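Local coordinates for protein S-adenosyl-L-methionine methyl transferase (Ruegeria pomeroyi DSS-3, PDB 3IHT) that binds S-adenosylmethionine in a Rossmann-like fold and is probably a methyltransferase that passes on its methyl group, at residues 45-50 and 94-99; 53-58 and 65-70. All blocks are in the same frame, centred on the assembly; numbering follows the deposited sequence.

Interaction 1 of 2, residues 45-50 and 94-99; sequences YELGLG and ETLPAT. With SAM (S-adenosylmethionine), chain C.
Strand 44-47 of the central sheet meets helix 92-103 through two side-chain contacts, Tyr45 OH on the methyl of Thr99 and Leu47 on Leu96, both buried. The Tyr45 ring reaches the helix with its outer end: Thr99 CG2 comes from the opposite direction, 3.7 Å from Tyr45 OH and 4.1 Å from Tyr45 CZ, oblique to the ring. Thr99 turns this methyl outward because CG2 lies anti to the backbone N (OG1 chi1 -58°), which puts OG1 back over its own helix, where it bonds to Thr95 O at 2.7 Å. Thr95 O also accepts from Thr99 N, the two donors arriving from opposite faces of the carbonyl plane. A glycine here would probably leave the end of the Tyr45 ring without its methyl neighbour and Thr95 O with one donor fewer. One helical turn earlier, Leu96 CD1 meets Leu47 CD1 at 4.4 Å, a looser touch, and Phe70 of strand 67-71 packs on both leucines. Past the strand end the chain enters the glycine-rich loop of the class I methyltransferase Rossmann-like fold, here ELGLG. A side chain on Gly48 would run into the ribose O4' of S-adenosylmethionine, and one on Gly50 into its CG. Gly50 N gives a weak bond to the ribose O3' (3.0 Å). Glu71, at the end of the neighbouring strand, accepts from the backbone N of Leu49.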
loop_
_atom_site.group_PDB
_atom_site.type_symbol
_atom_site.label_atom_id
_atom_site.label_comp_id
_atom_site.label_asym_id
_atom_site.label_seq_id
_atom_site.Cartn_x
_atom_site.Cartn_y
_atom_site.Cartn_z
ATOM N N TYR A 45 11.130 -0.351 18.628
ATOM C CA TYR A 45 10.937 1.024 18.177
ATOM C C TYR A 45 10.390 1.002 16.767
ATOM O O TYR A 45 10.978 0.378 15.878
ATOM C CB TYR A 45 12.246 1.849 18.191
ATOM C CG TYR A 45 12.869 2.177 19.544
ATOM C CD1 TYR A 45 12.198 1.917 20.753
ATOM C CD2 TYR A 45 14.142 2.741 19.621
ATOM C CE1 TYR A 45 12.766 2.194 21.978
ATOM C CE2 TYR A 45 14.711 3.062 20.864
ATOM C CZ TYR A 45 14.009 2.787 22.042
ATOM O OH TYR A 45 14.560 3.059 23.281
ATOM N N GLU A 46 9.292 1.719 16.551
ATOM C CA GLU A 46 8.655 1.867 15.241
ATOM C C GLU A 46 8.880 3.297 14.783
ATOM O O GLU A 46 8.325 4.232 15.371
ATOM C CB GLU A 46 7.151 1.558 15.379
ATOM C CG GLU A 46 6.272 1.876 14.172
ATOM C CD GLU A 46 6.433 0.902 13.018
ATOM O OE1 GLU A 46 7.393 0.095 13.047
ATOM O OE2 GLU A 46 5.594 0.921 12.091
ATOM N N LEU A 47 9.715 3.481 13.760
ATOM C CA LEU A 47 10.067 4.816 13.298
ATOM C C LEU A 47 9.167 5.166 12.126
ATOM O O LEU A 47 9.327 4.621 11.001
ATOM C CB LEU A 47 11.567 4.894 12.903
ATOM C CG LEU A 47 12.533 4.414 13.984
ATOM C CD1 LEU A 47 14.011 4.623 13.551
ATOM C CD2 LEU A 47 12.276 5.117 15.315
ATOM N N GLY A 48 8.238 6.088 12.356
ATOM C CA GLY A 48 7.250 6.451 11.348
ATOM C C GLY A 48 5.967 5.680 11.542
ATOM O O GLY A 48 5.916 4.469 11.347
ATOM N N LEU A 49 4.915 6.358 11.918
ATOM C CA LEU A 49 3.620 5.693 12.125
ATOM C C LEU A 49 2.791 5.616 10.859
ATOM O O LEU A 49 2.300 4.563 10.484
ATOM C CB LEU A 49 2.841 6.454 13.222
ATOM C CG LEU A 49 1.461 5.887 13.552
ATOM C CD1 LEU A 49 1.525 4.396 14.026
ATOM C CD2 LEU A 49 0.751 6.803 14.587
ATOM N N GLY A 50 2.611 6.765 10.201
ATOM C CA GLY A 50 1.732 6.884 9.047
ATOM C C GLY A 50 0.320 6.383 9.294
ATOM O O GLY A 50 -0.263 6.636 10.350
ATOM N N GLU A 94 15.891 14.836 16.392
ATOM C CA GLU A 94 16.029 15.264 17.768
ATOM C C GLU A 94 15.586 14.199 18.774
ATOM O O GLU A 94 16.210 14.035 19.813
ATOM C CB GLU A 94 15.228 16.544 18.034
ATOM C CG GLU A 94 15.866 17.803 17.444
ATOM C CD GLU A 94 15.640 17.913 15.943
ATOM O OE1 GLU A 94 14.448 17.910 15.518
ATOM O OE2 GLU A 94 16.648 18.006 15.192
ATOM N N THR A 95 14.501 13.492 18.482
ATOM C CA THR A 95 13.951 12.556 19.462
ATOM C C THR A 95 14.762 11.263 19.638
ATOM O O THR A 95 14.748 10.694 20.716
ATOM C CB THR A 95 12.477 12.196 19.195
ATOM O OG1 THR A 95 12.374 11.409 18.007
ATOM C CG2 THR A 95 11.588 13.446 19.121
ATOM N N LEU A 96 15.471 10.807 18.621
ATOM C CA LEU A 96 16.356 9.653 18.817
ATOM C C LEU A 96 17.452 9.947 19.862
ATOM O O LEU A 96 17.585 9.199 20.840
ATOM C CB LEU A 96 16.901 9.085 17.498
ATOM C CG LEU A 96 15.930 8.166 16.737
ATOM C CD1 LEU A 96 16.401 7.859 15.329
ATOM C CD2 LEU A 96 15.751 6.822 17.523
ATOM N N PRO A 97 18.202 11.055 19.707
ATOM C CA PRO A 97 19.199 11.341 20.740
ATOM C C PRO A 97 18.585 11.553 22.129
ATOM O O PRO A 97 19.129 11.109 23.124
ATOM C CB PRO A 97 19.857 12.632 20.249
ATOM C CG PRO A 97 19.682 12.627 18.809
ATOM C CD PRO A 97 18.384 11.893 18.515
ATOM N N ALA A 98 17.434 12.197 22.194
ATOM C CA ALA A 98 16.733 12.386 23.483
ATOM C C ALA A 98 16.346 11.032 24.130
ATOM O O ALA A 98 16.481 10.824 25.372
ATOM C CB ALA A 98 15.497 13.263 23.303
ATOM N N THR A 99 15.864 10.121 23.298
ATOM C CA THR A 99 15.453 8.810 23.757
ATOM C C THR A 99 16.666 7.993 24.212
ATOM O O THR A 99 16.570 7.215 25.156
ATOM C CB THR A 99 14.640 8.073 22.666
ATOM O OG1 THR A 99 13.495 8.886 22.338
ATOM C CG2 THR A 99 14.195 6.695 23.167
HETATM N N SAM C . 5.010 1.879 8.164
HETATM C CA SAM C . 3.746 2.688 8.098
HETATM C C SAM C . 2.512 1.786 7.856
HETATM O O SAM C . 1.360 2.263 7.712
HETATM O OXT SAM C . 2.686 0.554 7.694
HETATM C CB SAM C . 3.838 3.835 7.070
HETATM C CG SAM C . 4.795 4.985 7.458
HETATM S SD SAM C . 4.783 6.393 6.260
HETATM C CE SAM C . 5.487 5.521 4.824
HETATM C "C5'" SAM C . 6.224 7.344 6.911
HETATM C "C4'" SAM C . 6.005 8.045 8.245
HETATM O "O4'" SAM C . 7.285 8.496 8.735
HETATM C "C3'" SAM C . 5.100 9.280 8.173
HETATM O "O3'" SAM C . 4.023 9.214 9.110
HETATM C "C2'" SAM C . 6.032 10.459 8.434
HETATM O "O2'" SAM C . 5.469 11.627 9.063
HETATM C "C1'" SAM C . 7.103 9.798 9.287
HETATM N N9 SAM C . 8.382 10.556 9.280
HETATM C C8 SAM C . 9.182 10.818 8.183
HETATM N N7 SAM C . 10.269 11.520 8.592
HETATM C C5 SAM C . 10.176 11.720 9.930
HETATM C C6 SAM C . 11.018 12.362 10.839
HETATM N N6 SAM C . 12.154 12.982 10.441
HETATM N N1 SAM C . 10.642 12.348 12.170
HETATM C C2 SAM C . 9.478 11.761 12.619
HETATM N N3 SAM C . 8.634 11.135 11.700
HETATM C C4 SAM C . 8.995 11.109 10.385
#

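Interaction 2 of 2, residues 53-58 and 65-70; sequences RTYHHL and REIYVF. With SAM (S-adenosylmethionine), chain C.
Arg53 and Thr54 open helix 53-61 at the methionine end of S-adenosylmethionine, and Tyr55 and Leu58 further along lie against strand 67-71. Arg53 N donates to the ligand carboxylate O at 3.0 Å and Thr54 N to OXT at 2.9 Å, so successive amides of the first turn hold both oxygens. In the conformer given, Thr54 OG1, set between its backbone N and carbonyl carbon, accepts from S-adenosylmethionine N at 2.9 Å. Tyr55 leaves the helix with CG anti to the backbone N (chi1 174°), which brings the far end of its ring up to the strand. Val69 CG2 lies over one ring face, a CH-pi contact 3.9 Å from the centroid and 28° off the normal. Ile67 CG2 comes instead to the ring edge, near its plane, 3.8 Å from Tyr55 CE1. Beyond the hydroxyl, also near the ring plane, a water 2.7 Å from Tyr55 OH donates to Ile67 O, tying the phenol to the strand backbone; Arg59 also bonds this hydroxyl. Ile67 CD1 rests on Leu58, 3.7 Å from its backbone C, with CB hardly farther off. The helix and strand segments run antiparallel at 172°, their axes 10.4 Å apart, as expected for the helix of a beta-alpha-beta crossover, here the first unit of the Rossmann-like fold, with the cofactor at the helix N terminus.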
loop_
_atom_site.group_PDB
_atom_site.type_symbol
_atom_site.label_atom_id
_atom_site.label_comp_id
_atom_site.label_asym_id
_atom_site.label_seq_id
_atom_site.Cartn_x
_atom_site.Cartn_y
_atom_site.Cartn_z
ATOM N N ARG A 53 -0.296 0.610 9.592
ATOM C CA ARG A 53 -0.404 -0.825 9.295
ATOM C C ARG A 53 0.685 -1.685 9.869
ATOM O O ARG A 53 0.397 -2.750 10.420
ATOM C CB ARG A 53 -0.585 -1.106 7.785
ATOM C CG ARG A 53 -1.878 -0.508 7.221
ATOM C CD ARG A 53 -2.213 -0.973 5.804
ATOM N NE ARG A 53 -3.481 -0.434 5.350
ATOM C CZ ARG A 53 -3.657 0.755 4.771
ATOM N NH1 ARG A 53 -2.630 1.584 4.556
ATOM N NH2 ARG A 53 -4.882 1.124 4.426
ATOM N N THR A 54 1.949 -1.266 9.772
ATOM C CA THR A 54 3.012 -2.090 10.348
ATOM C C THR A 54 2.937 -2.003 11.856
ATOM O O THR A 54 3.239 -2.985 12.512
ATOM C CB THR A 54 4.493 -1.812 9.885
ATOM O OG1 THR A 54 4.798 -0.411 9.966
ATOM C CG2 THR A 54 4.749 -2.389 8.438
ATOM N N TYR A 55 2.557 -0.855 12.404
ATOM C CA TYR A 55 2.374 -0.760 13.855
ATOM C C TYR A 55 1.292 -1.765 14.323
ATOM O O TYR A 55 1.479 -2.485 15.302
ATOM C CB TYR A 55 2.035 0.655 14.273
ATOM C CG TYR A 55 1.707 0.741 15.762
ATOM C CD1 TYR A 55 2.647 0.406 16.747
ATOM C CD2 TYR A 55 0.480 1.220 16.161
ATOM C CE1 TYR A 55 2.314 0.460 18.142
ATOM C CE2 TYR A 55 0.113 1.291 17.535
ATOM C CZ TYR A 55 1.048 0.925 18.517
ATOM O OH TYR A 55 0.669 1.012 19.854
ATOM N N HIS A 56 0.190 -1.818 13.616
ATOM C CA HIS A 56 -0.891 -2.751 13.923
ATOM C C HIS A 56 -0.385 -4.186 13.879
ATOM O O HIS A 56 -0.718 -4.999 14.742
ATOM C CB HIS A 56 -2.035 -2.571 12.934
ATOM C CG HIS A 56 -3.305 -3.286 13.324
ATOM N ND1 HIS A 56 -3.612 -4.556 12.886
ATOM C CD2 HIS A 56 -4.336 -2.906 14.120
ATOM C CE1 HIS A 56 -4.784 -4.924 13.381
ATOM N NE2 HIS A 56 -5.240 -3.941 14.141
ATOM N N HIS A 57 0.435 -4.482 12.869
ATOM C CA HIS A 57 1.038 -5.810 12.718
ATOM C C HIS A 57 1.951 -6.140 13.901
ATOM O O HIS A 57 1.878 -7.245 14.460
ATOM C CB HIS A 57 1.823 -5.896 11.397
ATOM C CG HIS A 57 2.048 -7.299 10.941
ATOM N ND1 HIS A 57 1.047 -8.045 10.344
ATOM C CD2 HIS A 57 3.129 -8.112 11.037
ATOM C CE1 HIS A 57 1.524 -9.243 10.054
ATOM N NE2 HIS A 57 2.776 -9.317 10.480
ATOM N N LEU A 58 2.790 -5.186 14.298
ATOM C CA LEU A 58 3.664 -5.362 15.447
ATOM C C LEU A 58 2.861 -5.633 16.719
ATOM O O LEU A 58 3.216 -6.514 17.503
ATOM C CB LEU A 58 4.572 -4.145 15.667
ATOM C CG LEU A 58 5.691 -3.922 14.624
ATOM C CD1 LEU A 58 6.370 -2.550 14.868
ATOM C CD2 LEU A 58 6.710 -5.040 14.666
ATOM N N ARG A 65 7.069 -7.415 25.093
ATOM C CA ARG A 65 7.892 -6.222 24.879
ATOM C C ARG A 65 6.972 -5.051 24.575
ATOM O O ARG A 65 5.899 -5.228 23.992
ATOM C CB ARG A 65 8.832 -6.426 23.690
ATOM C CG ARG A 65 9.988 -7.332 23.986
ATOM C CD ARG A 65 10.880 -7.488 22.748
ATOM N NE ARG A 65 10.465 -8.617 21.913
ATOM C CZ ARG A 65 11.032 -8.918 20.758
ATOM N NH1 ARG A 65 11.983 -8.142 20.274
ATOM N NH2 ARG A 65 10.635 -9.995 20.075
ATOM N N GLU A 66 7.407 -3.866 24.975
ATOM C CA GLU A 66 6.713 -2.610 24.692
ATOM C C GLU A 66 7.038 -2.199 23.269
ATOM O O GLU A 66 8.117 -2.556 22.758
ATOM C CB GLU A 66 7.171 -1.489 25.657
ATOM C CG GLU A 66 7.091 -1.827 27.144
ATOM C CD GLU A 66 7.130 -0.595 28.067
ATOM O OE1 GLU A 66 8.166 0.103 28.122
ATOM O OE2 GLU A 66 6.121 -0.351 28.772
ATOM N N ILE A 67 6.139 -1.451 22.640
ATOM C CA ILE A 67 6.415 -0.863 21.311
ATOM C C ILE A 67 6.312 0.665 21.470
ATOM O O ILE A 67 5.260 1.166 21.875
ATOM C CB ILE A 67 5.465 -1.316 20.202
ATOM C CG1 ILE A 67 5.430 -2.850 20.056
ATOM C CG2 ILE A 67 5.856 -0.596 18.838
ATOM C CD1 ILE A 67 4.157 -3.399 19.342
ATOM N N TYR A 68 7.404 1.393 21.222
ATOM C CA TYR A 68 7.381 2.858 21.164
ATOM C C TYR A 68 7.364 3.318 19.709
ATOM O O TYR A 68 8.101 2.776 18.841
ATOM C CB TYR A 68 8.573 3.478 21.874
ATOM C CG TYR A 68 8.545 3.324 23.350
ATOM C CD1 TYR A 68 8.978 2.145 23.932
ATOM C CD2 TYR A 68 8.023 4.325 24.177
ATOM C CE1 TYR A 68 8.930 1.980 25.311
ATOM C CE2 TYR A 68 7.942 4.144 25.551
ATOM C CZ TYR A 68 8.411 2.969 26.093
ATOM O OH TYR A 68 8.379 2.739 27.448
ATOM N N VAL A 69 6.503 4.305 19.441
ATOM C CA VAL A 69 6.279 4.843 18.118
ATOM C C VAL A 69 6.833 6.249 18.032
ATOM O O VAL A 69 6.502 7.097 18.854
ATOM C CB VAL A 69 4.742 4.826 17.766
ATOM C CG1 VAL A 69 4.491 5.495 16.438
ATOM C CG2 VAL A 69 4.208 3.422 17.735
ATOM N N PHE A 70 7.686 6.486 17.024
ATOM C CA PHE A 70 8.322 7.785 16.771
ATOM C C PHE A 70 7.620 8.403 15.567
ATOM O O PHE A 70 7.540 7.788 14.496
ATOM C CB PHE A 70 9.806 7.618 16.451
ATOM C CG PHE A 70 10.643 7.112 17.599
ATOM C CD1 PHE A 70 10.506 5.806 18.066
ATOM C CD2 PHE A 70 11.598 7.927 18.171
ATOM C CE1 PHE A 70 11.296 5.324 19.086
ATOM C CE2 PHE A 70 12.404 7.443 19.205
ATOM C CZ PHE A 70 12.261 6.162 19.650
HETATM N N SAM C . 5.010 1.879 8.164
HETATM C CA SAM C . 3.746 2.688 8.098
HETATM C C SAM C . 2.512 1.786 7.856
HETATM O O SAM C . 1.360 2.263 7.712
HETATM O OXT SAM C . 2.686 0.554 7.694
HETATM C CB SAM C . 3.838 3.835 7.070
HETATM C CG SAM C . 4.795 4.985 7.458
HETATM S SD SAM C . 4.783 6.393 6.260
HETATM C CE SAM C . 5.487 5.521 4.824
HETATM C "C5'" SAM C . 6.224 7.344 6.911
HETATM C "C4'" SAM C . 6.005 8.045 8.245
HETATM O "O4'" SAM C . 7.285 8.496 8.735
HETATM C "C3'" SAM C . 5.100 9.280 8.173
HETATM O "O3'" SAM C . 4.023 9.214 9.110
HETATM C "C2'" SAM C . 6.032 10.459 8.434
HETATM O "O2'" SAM C . 5.469 11.627 9.063
HETATM C "C1'" SAM C . 7.103 9.798 9.287
HETATM N N9 SAM C . 8.382 10.556 9.280
HETATM C C8 SAM C . 9.182 10.818 8.183
HETATM N N7 SAM C . 10.269 11.520 8.592
HETATM C C5 SAM C . 10.176 11.720 9.930
HETATM C C6 SAM C . 11.018 12.362 10.839
HETATM N N6 SAM C . 12.154 12.982 10.441
HETATM N N1 SAM C . 10.642 12.348 12.170
HETATM C C2 SAM C . 9.478 11.761 12.619
HETATM N N3 SAM C . 8.634 11.135 11.700
HETATM C C4 SAM C . 8.995 11.109 10.385
HETATM O O HOH W 1 2.572 0.749 21.695
#

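From the N terminus, strand 44-47 leads through the glycine-rich loop into helix 53-61, and the chain then returns as strand 67-71. Interaction 2 closes this short loop, with six residues between its segments. Interaction 1 closes a longer one, bringing helix 92-103 back against strand 44-47 after 43 residues, so interaction 2 is nested inside it. Strands 44-47 and 67-71 are neighbours in the sheet, joined by Glu46 N and Tyr68 O at 2.8 Å, probably a hydrogen bond. Glu46 OE2 lies 2.6 Å from Thr54 OG1, probably a hydrogen bond in the conformer given, linking strand to helix beside the cofactor. Together the contacts pack helices 53-61 and 92-103 onto the sheet, and both hold residues that bind S-adenosylmethionine.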